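Local coordinates for DNA translocase coupling protein (Clostridium perfringens, PDB 6O1W) that probably binds DNA and ATP as an FtsK/SpoIIIE-family coupling ATPase, here its soluble part, in conjugative transfer of a plasmid, at residues Asp102-Val113 against Ile149-Gly157; Gly172-Gln180 against Phe343-Ile354. One frame throughout, in Å; residues are numbered along the deposited sequence.

Contact 1. Residues Asp102-Val113 against Ile149-Gly157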
loop_
_atom_site.group_PDB
_atom_site.type_symbol
_atom_site.label_atom_id
_atom_site.label_comp_id
_atom_site.label_asym_id
_atom_site.label_seq_id
_atom_site.Cartn_x
_atom_site.Cartn_y
_atom_site.Cartn_z
ATOM N N ASP A 102 6.067 -8.078 17.248
ATOM C CA ASP A 102 5.682 -9.469 16.986
ATOM C C ASP A 102 4.304 -9.863 17.580
ATOM O O ASP A 102 3.742 -10.882 17.170
ATOM C CB ASP A 102 6.806 -10.446 17.421
ATOM C CG ASP A 102 7.839 -10.775 16.324
ATOM O OD1 ASP A 102 7.821 -10.113 15.259
ATOM O OD2 ASP A 102 8.650 -11.695 16.531
ATOM N N LYS A 103 3.722 -9.011 18.459
ATOM C CA LYS A 103 2.398 -9.231 19.060
ATOM C C LYS A 103 1.262 -9.159 18.020
ATOM O O LYS A 103 0.183 -9.726 18.256
ATOM C CB LYS A 103 2.143 -8.239 20.214
ATOM C CG LYS A 103 1.811 -6.810 19.780
ATOM C CD LYS A 103 1.453 -5.915 20.963
ATOM C CE LYS A 103 1.236 -4.486 20.529
ATOM N NZ LYS A 103 0.633 -3.666 21.616
ATOM N N TYR A 104 1.507 -8.458 16.881
ATOM C CA TYR A 104 0.556 -8.306 15.785
ATOM C C TYR A 104 0.441 -9.550 14.890
ATOM O O TYR A 104 -0.546 -9.670 14.166
ATOM C CB TYR A 104 0.865 -7.058 14.942
ATOM C CG TYR A 104 0.836 -5.757 15.717
ATOM C CD1 TYR A 104 -0.362 -5.228 16.185
ATOM C CD2 TYR A 104 1.992 -5.004 15.896
ATOM C CE1 TYR A 104 -0.398 -4.014 16.872
ATOM C CE2 TYR A 104 1.972 -3.797 16.587
ATOM C CZ TYR A 104 0.775 -3.309 17.081
ATOM O OH TYR A 104 0.748 -2.103 17.730
ATOM N N ILE A 105 1.426 -10.469 14.944
ATOM C CA ILE A 105 1.429 -11.691 14.138
ATOM C C ILE A 105 0.162 -12.495 14.396
ATOM O O ILE A 105 -0.135 -12.828 15.547
ATOM C CB ILE A 105 2.725 -12.535 14.317
ATOM C CG1 ILE A 105 3.921 -11.823 13.685
ATOM C CG2 ILE A 105 2.563 -13.946 13.715
ATOM C CD1 ILE A 105 5.224 -12.387 14.003
ATOM N N GLU A 106 -0.587 -12.776 13.317
ATOM C CA GLU A 106 -1.844 -13.524 13.345
ATOM C C GLU A 106 -1.602 -14.998 13.476
ATOM O O GLU A 106 -0.641 -15.539 12.918
ATOM C CB GLU A 106 -2.668 -13.264 12.079
ATOM C CG GLU A 106 -3.098 -11.815 11.913
ATOM C CD GLU A 106 -4.105 -11.286 12.916
ATOM O OE1 GLU A 106 -5.178 -11.909 13.066
ATOM O OE2 GLU A 106 -3.829 -10.235 13.538
ATOM N N GLU A 107 -2.526 -15.655 14.177
ATOM C CA GLU A 107 -2.543 -17.094 14.433
ATOM C C GLU A 107 -2.966 -17.824 13.169
ATOM O O GLU A 107 -2.395 -18.870 12.824
ATOM C CB GLU A 107 -3.471 -17.412 15.636
ATOM C CG GLU A 107 -4.886 -16.825 15.567
ATOM C CD GLU A 107 -5.158 -15.427 16.117
ATOM O OE1 GLU A 107 -4.228 -14.587 16.149
ATOM O OE2 GLU A 107 -6.323 -15.170 16.503
ATOM N N GLN A 108 -3.906 -17.216 12.425
ATOM C CA GLN A 108 -4.420 -17.751 11.179
ATOM C C GLN A 108 -3.369 -17.641 10.060
ATOM O O GLN A 108 -2.949 -16.539 9.697
ATOM C CB GLN A 108 -5.718 -17.036 10.803
ATOM C CG GLN A 108 -6.628 -17.850 9.886
ATOM C CD GLN A 108 -7.830 -17.051 9.468
ATOM O OE1 GLN A 108 -8.494 -16.401 10.280
ATOM N NE2 GLN A 108 -8.133 -17.073 8.186
ATOM N N GLU A 109 -2.931 -18.800 9.542
ATOM C CA GLU A 109 -1.943 -18.913 8.468
ATOM C C GLU A 109 -2.459 -18.149 7.239
ATOM O O GLU A 109 -3.629 -18.280 6.897
ATOM C CB GLU A 109 -1.712 -20.419 8.138
ATOM C CG GLU A 109 -0.504 -20.697 7.258
ATOM C CD GLU A 109 -0.618 -20.357 5.779
ATOM O OE1 GLU A 109 -1.720 -20.505 5.202
ATOM O OE2 GLU A 109 0.405 -19.926 5.199
ATOM N N GLY A 110 -1.603 -17.354 6.610
ATOM C CA GLY A 110 -1.984 -16.586 5.424
ATOM C C GLY A 110 -2.586 -15.221 5.692
ATOM O O GLY A 110 -2.813 -14.453 4.757
ATOM N N VAL A 111 -2.841 -14.899 6.959
ATOM C CA VAL A 111 -3.387 -13.605 7.370
ATOM C C VAL A 111 -2.209 -12.757 7.827
ATOM O O VAL A 111 -1.418 -13.187 8.689
ATOM C CB VAL A 111 -4.501 -13.686 8.475
ATOM C CG1 VAL A 111 -5.006 -12.294 8.860
ATOM C CG2 VAL A 111 -5.682 -14.532 8.012
ATOM N N VAL A 112 -2.100 -11.552 7.240
ATOM C CA VAL A 112 -1.068 -10.574 7.577
ATOM C C VAL A 112 -1.698 -9.230 7.991
ATOM O O VAL A 112 -2.810 -8.918 7.578
ATOM C CB VAL A 112 0.005 -10.432 6.450
ATOM C CG1 VAL A 112 0.634 -11.794 6.111
ATOM C CG2 VAL A 112 -0.568 -9.770 5.193
ATOM N N VAL A 113 -0.989 -8.455 8.824
ATOM C CA VAL A 113 -1.413 -7.140 9.288
ATOM C C VAL A 113 -0.442 -6.093 8.697
ATOM O O VAL A 113 0.773 -6.268 8.801
ATOM C CB VAL A 113 -1.510 -7.055 10.835
ATOM C CG1 VAL A 113 -2.252 -5.794 11.259
ATOM C CG2 VAL A 113 -2.209 -8.287 11.411
ATOM N N ILE A 149 5.418 -7.808 5.780
ATOM C CA ILE A 149 4.548 -8.896 5.294
ATOM C C ILE A 149 5.387 -10.185 5.199
ATOM O O ILE A 149 4.944 -11.228 5.656
ATOM C CB ILE A 149 3.928 -8.535 3.917
ATOM C CG1 ILE A 149 2.886 -7.384 4.082
ATOM C CG2 ILE A 149 3.283 -9.803 3.246
ATOM C CD1 ILE A 149 2.527 -6.714 2.814
ATOM N N LEU A 150 6.604 -10.089 4.613
ATOM C CA LEU A 150 7.533 -11.205 4.442
ATOM C C LEU A 150 7.855 -11.852 5.782
ATOM O O LEU A 150 7.789 -13.072 5.888
ATOM C CB LEU A 150 8.825 -10.705 3.756
ATOM C CG LEU A 150 10.010 -11.675 3.641
ATOM C CD1 LEU A 150 9.612 -12.972 2.821
ATOM C CD2 LEU A 150 11.222 -10.965 3.011
ATOM N N TRP A 151 8.201 -11.035 6.797
ATOM C CA TRP A 151 8.527 -11.473 8.156
ATOM C C TRP A 151 7.377 -12.286 8.781
ATOM O O TRP A 151 7.598 -13.378 9.301
ATOM C CB TRP A 151 8.848 -10.238 9.020
ATOM C CG TRP A 151 9.089 -10.599 10.455
ATOM C CD1 TRP A 151 8.258 -10.354 11.511
ATOM C CD2 TRP A 151 10.155 -11.424 10.963
ATOM N NE1 TRP A 151 8.797 -10.875 12.667
ATOM C CE2 TRP A 151 9.955 -11.554 12.356
ATOM C CE3 TRP A 151 11.293 -12.017 10.381
ATOM C CZ2 TRP A 151 10.848 -12.252 13.181
ATOM C CZ3 TRP A 151 12.169 -12.726 11.195
ATOM C CH2 TRP A 151 11.936 -12.848 12.576
ATOM N N GLN A 152 6.150 -11.779 8.656
ATOM C CA GLN A 152 4.933 -12.420 9.149
ATOM C C GLN A 152 4.746 -13.802 8.537
ATOM O O GLN A 152 4.563 -14.769 9.281
ATOM C CB GLN A 152 3.700 -11.524 8.907
ATOM C CG GLN A 152 3.745 -10.257 9.769
ATOM C CD GLN A 152 2.603 -9.305 9.530
ATOM O OE1 GLN A 152 2.764 -8.178 9.068
ATOM N NE2 GLN A 152 1.429 -9.733 9.841
ATOM N N LEU A 153 4.887 -13.903 7.203
ATOM C CA LEU A 153 4.778 -15.169 6.488
ATOM C C LEU A 153 5.916 -16.132 6.795
ATOM O O LEU A 153 5.662 -17.330 6.899
ATOM C CB LEU A 153 4.611 -14.955 4.986
ATOM C CG LEU A 153 3.334 -14.201 4.631
ATOM C CD1 LEU A 153 3.317 -13.829 3.159
ATOM C CD2 LEU A 153 2.079 -14.987 5.088
ATOM N N LEU A 154 7.150 -15.621 6.977
ATOM C CA LEU A 154 8.304 -16.460 7.360
ATOM C C LEU A 154 8.055 -17.066 8.758
ATOM O O LEU A 154 8.426 -18.212 9.007
ATOM C CB LEU A 154 9.603 -15.617 7.391
ATOM C CG LEU A 154 10.217 -15.244 6.035
ATOM C CD1 LEU A 154 11.426 -14.390 6.217
ATOM C CD2 LEU A 154 10.585 -16.493 5.214
ATOM N N LYS A 155 7.394 -16.294 9.649
ATOM C CA LYS A 155 7.012 -16.707 11.013
ATOM C C LYS A 155 5.874 -17.710 10.982
ATOM O O LYS A 155 5.690 -18.410 11.958
ATOM C CB LYS A 155 6.600 -15.481 11.880
ATOM C CG LYS A 155 7.765 -14.625 12.365
ATOM C CD LYS A 155 8.471 -15.253 13.563
ATOM C CE LYS A 155 7.867 -14.874 14.890
ATOM N NZ LYS A 155 8.215 -15.867 15.936
ATOM N N GLN A 156 5.101 -17.783 9.874
ATOM C CA GLN A 156 4.019 -18.782 9.734
ATOM C C GLN A 156 4.507 -19.990 8.967
ATOM O O GLN A 156 3.715 -20.876 8.680
ATOM C CB GLN A 156 2.764 -18.201 9.077
ATOM C CG GLN A 156 2.165 -17.050 9.879
ATOM C CD GLN A 156 1.052 -16.333 9.181
ATOM O OE1 GLN A 156 0.701 -16.624 8.042
ATOM N NE2 GLN A 156 0.455 -15.384 9.868
ATOM N N GLY A 157 5.803 -20.031 8.655
ATOM C CA GLY A 157 6.407 -21.179 7.974
ATOM C C GLY A 157 6.470 -21.123 6.458
ATOM O O GLY A 157 6.771 -22.140 5.830
HETATM O O HOH W 1 7.762 -13.828 18.122
#
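The carboxamide of Q156, at the C-terminal end of helix 142-155, reaches into the bend of 106-111 and is gripped there by backbone groups. Its OE1 accepts from G110 N at 2.8 Å, the donor tilted 31° from the carbonyl plane, while NE2 donates to V111 O at 3.1 Å, close to the plane of the amide. A second, weak bond runs from NE2 to E106 O, 3.2 Å away. With CG beside its own backbone N (chi1 -61°) and the chain extended beyond, the side chain brings both ends of the amide to the type II turn Q108-V111, and these bonds fix which way the amide faces.

At the other end of the contact, W151 NE1 donates to D102 OD1 over 2.9 Å, nearly straight at 165°. The bond meets the syn side of the carboxylate, which lies almost coplanar with the indole, and W100 NE1 supplies OD1 with a second donor. D102 OD2 is linked through a water to K155 NZ. Between these polar ends, I105 CD1 rests on the K155 chain, 3.7 Å from K155 CE, and V112 CG1 packs against L153 CD2 at 3.7 Å. The amide of Q152 lies beside the backbone of V113. E109, at the turn, is paired with R228.

Helix 142-155 begins within the P-loop (Walker A), whose G139, G141 and K142 contact ATP in another structure of this protein, though no nucleotide is bound here; G157 ends it in a Schellman motif. The contact thus lays strand 111-113 and its approach over the Walker A helix of a P-loop NTPase fold.

Contact 2. Residues Gly172-Gln180 against Phe343-Ile354; sequences GLEYEKVGQ and FDDDKHFIPNKI. With BGC (beta-D-glucopyranose), chain E.
Y175 and F349 stack face to face, their ring centroids 4.0 Å apart and planes at 17°, with an offset that puts Y175 CE1 only 3.5 Å from F349 CE1. F349 has its ring anti to the backbone N (chi1 -177°), which carries it across to the tyrosine. At the rim of the F349 ring, near its plane, lie E174 O and V178 CG2, the latter 3.7 Å from F349 CZ. The other valine branch, CG1, packs against I354 CB at 3.9 Å and more loosely against P351. Beyond the stack, Y175 OH donates to D345 OD1 over 2.7 Å, reaching the oxygen from above the carboxylate plane, so the phenol is held at its ring and at its hydroxyl.

The solvent side is looser. E174 OE1 merely comes within 3.5 Å of P351 CG, and K177, whose ammonium turns back to a weak bond with L173 O, touches P351 through CB alone. Q180 takes no part in this packing and instead meets a bound glucose.

Y175 also touches R147 and L150 of helix 142-155 and M162 of strand 159-163, while V178 touches L154; 179-180 enters the edge strand 179-182, beside 159-163.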
loop_
_atom_site.group_PDB
_atom_site.type_symbol
_atom_site.label_atom_id
_atom_site.label_comp_id
_atom_site.label_asym_id
_atom_site.label_seq_id
_atom_site.Cartn_x
_atom_site.Cartn_y
_atom_site.Cartn_z
ATOM N N GLY A 172 19.956 -8.252 1.877
ATOM C CA GLY A 172 21.287 -8.608 2.337
ATOM C C GLY A 172 21.479 -10.048 2.722
ATOM O O GLY A 172 20.591 -10.882 2.524
ATOM N N LEU A 173 22.645 -10.339 3.298
ATOM C CA LEU A 173 23.064 -11.701 3.673
ATOM C C LEU A 173 22.173 -12.358 4.729
ATOM O O LEU A 173 22.065 -13.571 4.747
ATOM C CB LEU A 173 24.543 -11.718 4.105
ATOM C CG LEU A 173 25.585 -11.343 3.043
ATOM C CD1 LEU A 173 26.953 -11.151 3.667
ATOM C CD2 LEU A 173 25.648 -12.363 1.920
ATOM N N GLU A 174 21.519 -11.564 5.570
ATOM C CA GLU A 174 20.621 -12.074 6.593
ATOM C C GLU A 174 19.342 -12.635 5.970
ATOM O O GLU A 174 18.845 -13.647 6.466
ATOM C CB GLU A 174 20.356 -11.025 7.681
ATOM C CG GLU A 174 21.605 -10.661 8.496
ATOM C CD GLU A 174 22.319 -11.787 9.231
ATOM O OE1 GLU A 174 21.752 -12.306 10.219
ATOM O OE2 GLU A 174 23.451 -12.142 8.827
ATOM N N TYR A 175 18.874 -12.043 4.825
ATOM C CA TYR A 175 17.715 -12.523 4.045
ATOM C C TYR A 175 18.030 -13.827 3.378
ATOM O O TYR A 175 17.160 -14.685 3.299
ATOM C CB TYR A 175 17.222 -11.487 3.027
ATOM C CG TYR A 175 16.353 -10.473 3.716
ATOM C CD1 TYR A 175 15.018 -10.755 4.005
ATOM C CD2 TYR A 175 16.897 -9.300 4.232
ATOM C CE1 TYR A 175 14.241 -9.880 4.760
ATOM C CE2 TYR A 175 16.121 -8.403 4.966
ATOM C CZ TYR A 175 14.792 -8.699 5.224
ATOM O OH TYR A 175 14.015 -7.820 5.928
ATOM N N GLU A 176 19.288 -14.006 2.966
ATOM C CA GLU A 176 19.784 -15.232 2.342
ATOM C C GLU A 176 19.756 -16.429 3.296
ATOM O O GLU A 176 19.773 -17.560 2.833
ATOM C CB GLU A 176 21.211 -15.028 1.809
ATOM C CG GLU A 176 21.250 -14.800 0.311
ATOM C CD GLU A 176 22.622 -14.904 -0.322
ATOM O OE1 GLU A 176 23.632 -14.916 0.421
ATOM O OE2 GLU A 176 22.686 -14.966 -1.573
ATOM N N LYS A 177 19.708 -16.193 4.614
ATOM C CA LYS A 177 19.637 -17.300 5.583
ATOM C C LYS A 177 18.240 -17.935 5.567
ATOM O O LYS A 177 18.118 -19.101 5.931
ATOM C CB LYS A 177 19.926 -16.815 7.020
ATOM C CG LYS A 177 21.199 -16.005 7.202
ATOM C CD LYS A 177 22.373 -16.834 7.680
ATOM C CE LYS A 177 23.579 -15.980 7.989
ATOM N NZ LYS A 177 24.168 -15.357 6.767
ATOM N N VAL A 178 17.185 -17.158 5.174
ATOM C CA VAL A 178 15.792 -17.616 5.233
ATOM C C VAL A 178 15.138 -17.896 3.861
ATOM O O VAL A 178 14.007 -18.387 3.809
ATOM C CB VAL A 178 14.927 -16.647 6.083
ATOM C CG1 VAL A 178 15.502 -16.470 7.490
ATOM C CG2 VAL A 178 14.731 -15.294 5.394
ATOM N N GLY A 179 15.854 -17.625 2.780
ATOM C CA GLY A 179 15.342 -17.846 1.438
ATOM C C GLY A 179 16.357 -17.544 0.357
ATOM O O GLY A 179 17.542 -17.329 0.625
ATOM N N GLN A 180 15.899 -17.543 -0.867
ATOM C CA GLN A 180 16.744 -17.329 -2.033
ATOM C C GLN A 180 16.564 -15.906 -2.534
ATOM O O GLN A 180 15.426 -15.456 -2.750
ATOM C CB GLN A 180 16.298 -18.284 -3.123
ATOM C CG GLN A 180 17.394 -19.034 -3.836
ATOM C CD GLN A 180 16.738 -19.969 -4.825
ATOM O OE1 GLN A 180 16.314 -21.084 -4.477
ATOM N NE2 GLN A 180 16.595 -19.517 -6.066
ATOM N N PHE A 343 8.869 -1.285 10.052
ATOM C CA PHE A 343 9.598 -2.531 10.274
ATOM C C PHE A 343 11.020 -2.202 9.914
ATOM O O PHE A 343 11.302 -1.815 8.785
ATOM C CB PHE A 343 9.027 -3.646 9.371
ATOM C CG PHE A 343 9.704 -4.993 9.513
ATOM C CD1 PHE A 343 10.809 -5.321 8.731
ATOM C CD2 PHE A 343 9.231 -5.934 10.415
ATOM C CE1 PHE A 343 11.429 -6.560 8.860
ATOM C CE2 PHE A 343 9.849 -7.177 10.533
ATOM C CZ PHE A 343 10.963 -7.470 9.782
ATOM N N ASP A 344 11.905 -2.306 10.882
ATOM C CA ASP A 344 13.315 -1.951 10.742
ATOM C C ASP A 344 14.096 -3.240 10.779
ATOM O O ASP A 344 14.076 -3.919 11.816
ATOM C CB ASP A 344 13.705 -1.029 11.942
ATOM C CG ASP A 344 15.096 -0.408 11.899
ATOM O OD1 ASP A 344 16.076 -1.151 11.724
ATOM O OD2 ASP A 344 15.198 0.822 12.052
ATOM N N ASP A 345 14.777 -3.600 9.665
ATOM C CA ASP A 345 15.593 -4.827 9.577
ATOM C C ASP A 345 16.578 -4.979 10.746
ATOM O O ASP A 345 16.706 -6.078 11.298
ATOM C CB ASP A 345 16.373 -4.872 8.254
ATOM C CG ASP A 345 15.512 -5.029 7.024
ATOM O OD1 ASP A 345 14.352 -5.466 7.164
ATOM O OD2 ASP A 345 16.001 -4.722 5.915
ATOM N N ASP A 346 17.240 -3.875 11.145
ATOM C CA ASP A 346 18.235 -3.886 12.222
ATOM C C ASP A 346 17.675 -4.319 13.576
ATOM O O ASP A 346 18.422 -4.873 14.375
ATOM C CB ASP A 346 18.987 -2.546 12.346
ATOM C CG ASP A 346 20.100 -2.340 11.342
ATOM O OD1 ASP A 346 20.740 -3.343 10.945
ATOM O OD2 ASP A 346 20.351 -1.173 10.967
ATOM N N LYS A 347 16.377 -4.137 13.821
ATOM C CA LYS A 347 15.841 -4.582 15.104
ATOM C C LYS A 347 14.665 -5.559 15.017
ATOM O O LYS A 347 14.341 -6.191 16.025
ATOM C CB LYS A 347 15.499 -3.393 16.022
ATOM C CG LYS A 347 14.609 -2.321 15.495
ATOM C CD LYS A 347 14.919 -1.043 16.238
ATOM C CE LYS A 347 13.914 0.035 15.946
ATOM N NZ LYS A 347 14.358 1.369 16.452
ATOM N N HIS A 348 14.065 -5.746 13.831
ATOM C CA HIS A 348 12.894 -6.600 13.733
ATOM C C HIS A 348 13.103 -7.896 12.973
ATOM O O HIS A 348 12.357 -8.840 13.203
ATOM C CB HIS A 348 11.715 -5.797 13.143
ATOM C CG HIS A 348 11.316 -4.621 13.981
ATOM N ND1 HIS A 348 11.180 -3.361 13.431
ATOM C CD2 HIS A 348 11.095 -4.544 15.317
ATOM C CE1 HIS A 348 10.849 -2.561 14.434
ATOM N NE2 HIS A 348 10.798 -3.229 15.594
ATOM N N PHE A 349 14.107 -7.963 12.088
ATOM C CA PHE A 349 14.363 -9.144 11.272
ATOM C C PHE A 349 15.389 -10.019 11.971
ATOM O O PHE A 349 16.566 -9.677 11.994
ATOM C CB PHE A 349 14.792 -8.740 9.836
ATOM C CG PHE A 349 15.001 -9.936 8.941
ATOM C CD1 PHE A 349 13.920 -10.639 8.428
ATOM C CD2 PHE A 349 16.285 -10.387 8.644
ATOM C CE1 PHE A 349 14.112 -11.776 7.645
ATOM C CE2 PHE A 349 16.480 -11.537 7.863
ATOM C CZ PHE A 349 15.393 -12.228 7.386
ATOM N N ILE A 350 14.925 -11.099 12.610
ATOM C CA ILE A 350 15.756 -12.010 13.411
ATOM C C ILE A 350 15.782 -13.386 12.746
ATOM O O ILE A 350 14.868 -14.186 12.950
ATOM C CB ILE A 350 15.302 -12.016 14.912
ATOM C CG1 ILE A 350 15.182 -10.573 15.457
ATOM C CG2 ILE A 350 16.260 -12.856 15.785
ATOM C CD1 ILE A 350 14.215 -10.379 16.620
ATOM N N PRO A 351 16.789 -13.636 11.873
ATOM C CA PRO A 351 16.804 -14.890 11.094
ATOM C C PRO A 351 16.760 -16.189 11.898
ATOM O O PRO A 351 16.166 -17.167 11.438
ATOM C CB PRO A 351 18.095 -14.785 10.272
ATOM C CG PRO A 351 18.422 -13.362 10.234
ATOM C CD PRO A 351 17.905 -12.747 11.484
ATOM N N ASN A 352 17.400 -16.204 13.082
ATOM C CA ASN A 352 17.475 -17.386 13.947
ATOM C C ASN A 352 16.104 -17.823 14.466
ATOM O O ASN A 352 15.899 -19.022 14.614
ATOM C CB ASN A 352 18.502 -17.224 15.083
ATOM C CG ASN A 352 18.601 -15.845 15.711
ATOM O OD1 ASN A 352 18.178 -15.636 16.855
ATOM N ND2 ASN A 352 19.194 -14.879 14.992
ATOM N N LYS A 353 15.147 -16.894 14.653
ATOM C CA LYS A 353 13.777 -17.263 15.035
ATOM C C LYS A 353 13.098 -18.114 13.931
ATOM O O LYS A 353 12.398 -19.073 14.251
ATOM C CB LYS A 353 12.923 -16.036 15.361
ATOM C CG LYS A 353 13.249 -15.374 16.688
ATOM C CD LYS A 353 12.479 -14.056 16.831
ATOM C CE LYS A 353 12.158 -13.712 18.261
ATOM N NZ LYS A 353 11.444 -12.415 18.358
ATOM N N ILE A 354 13.360 -17.800 12.645
ATOM C CA ILE A 354 12.818 -18.524 11.487
ATOM C C ILE A 354 13.458 -19.892 11.308
ATOM O O ILE A 354 12.761 -20.859 10.972
ATOM C CB ILE A 354 12.899 -17.673 10.173
ATOM C CG1 ILE A 354 12.242 -16.293 10.331
ATOM C CG2 ILE A 354 12.353 -18.431 8.951
ATOM C CD1 ILE A 354 10.813 -16.282 10.886
HETATM C C2 BGC E . 14.017 -24.784 -6.089
HETATM C C3 BGC E . 14.518 -25.350 -7.412
HETATM C C4 BGC E . 14.370 -24.308 -8.514
HETATM C C5 BGC E . 15.072 -23.013 -8.111
HETATM C C6 BGC E . 14.847 -21.891 -9.095
HETATM C C1 BGC E . 14.767 -23.493 -5.776
HETATM O O1 BGC E . 14.321 -22.961 -4.574
HETATM O O2 BGC E . 14.200 -25.734 -5.045
HETATM O O3 BGC E . 13.806 -26.537 -7.739
HETATM O O4 BGC E . 14.925 -24.780 -9.736
HETATM O O5 BGC E . 14.572 -22.560 -6.840
HETATM O O6 BGC E . 15.470 -20.695 -8.652
#

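How the contacts relate
From the N terminus, the chain passes 102-113 and runs through strands 121-125 and 132-135 and the P-loop into helix 142-155, where contact 1 closes a loop of 35 residues. Strand 159-163 then leads to 172-180, which waits 162 residues for its partner, 343-354, near the C terminus. The two contacts therefore follow in series, neither nesting nor crossing. They meet around helix 142-155: W151 of contact 1 packs on F343 of contact 2, L154 on V178, and D102 OD2 forms a long, weak ion pair with K353 NZ. Together they bring strand 111-116, next to one edge of the mixed sheet, the segment entering edge strand 179-182 at the other, and the C-terminal helices up to that helix.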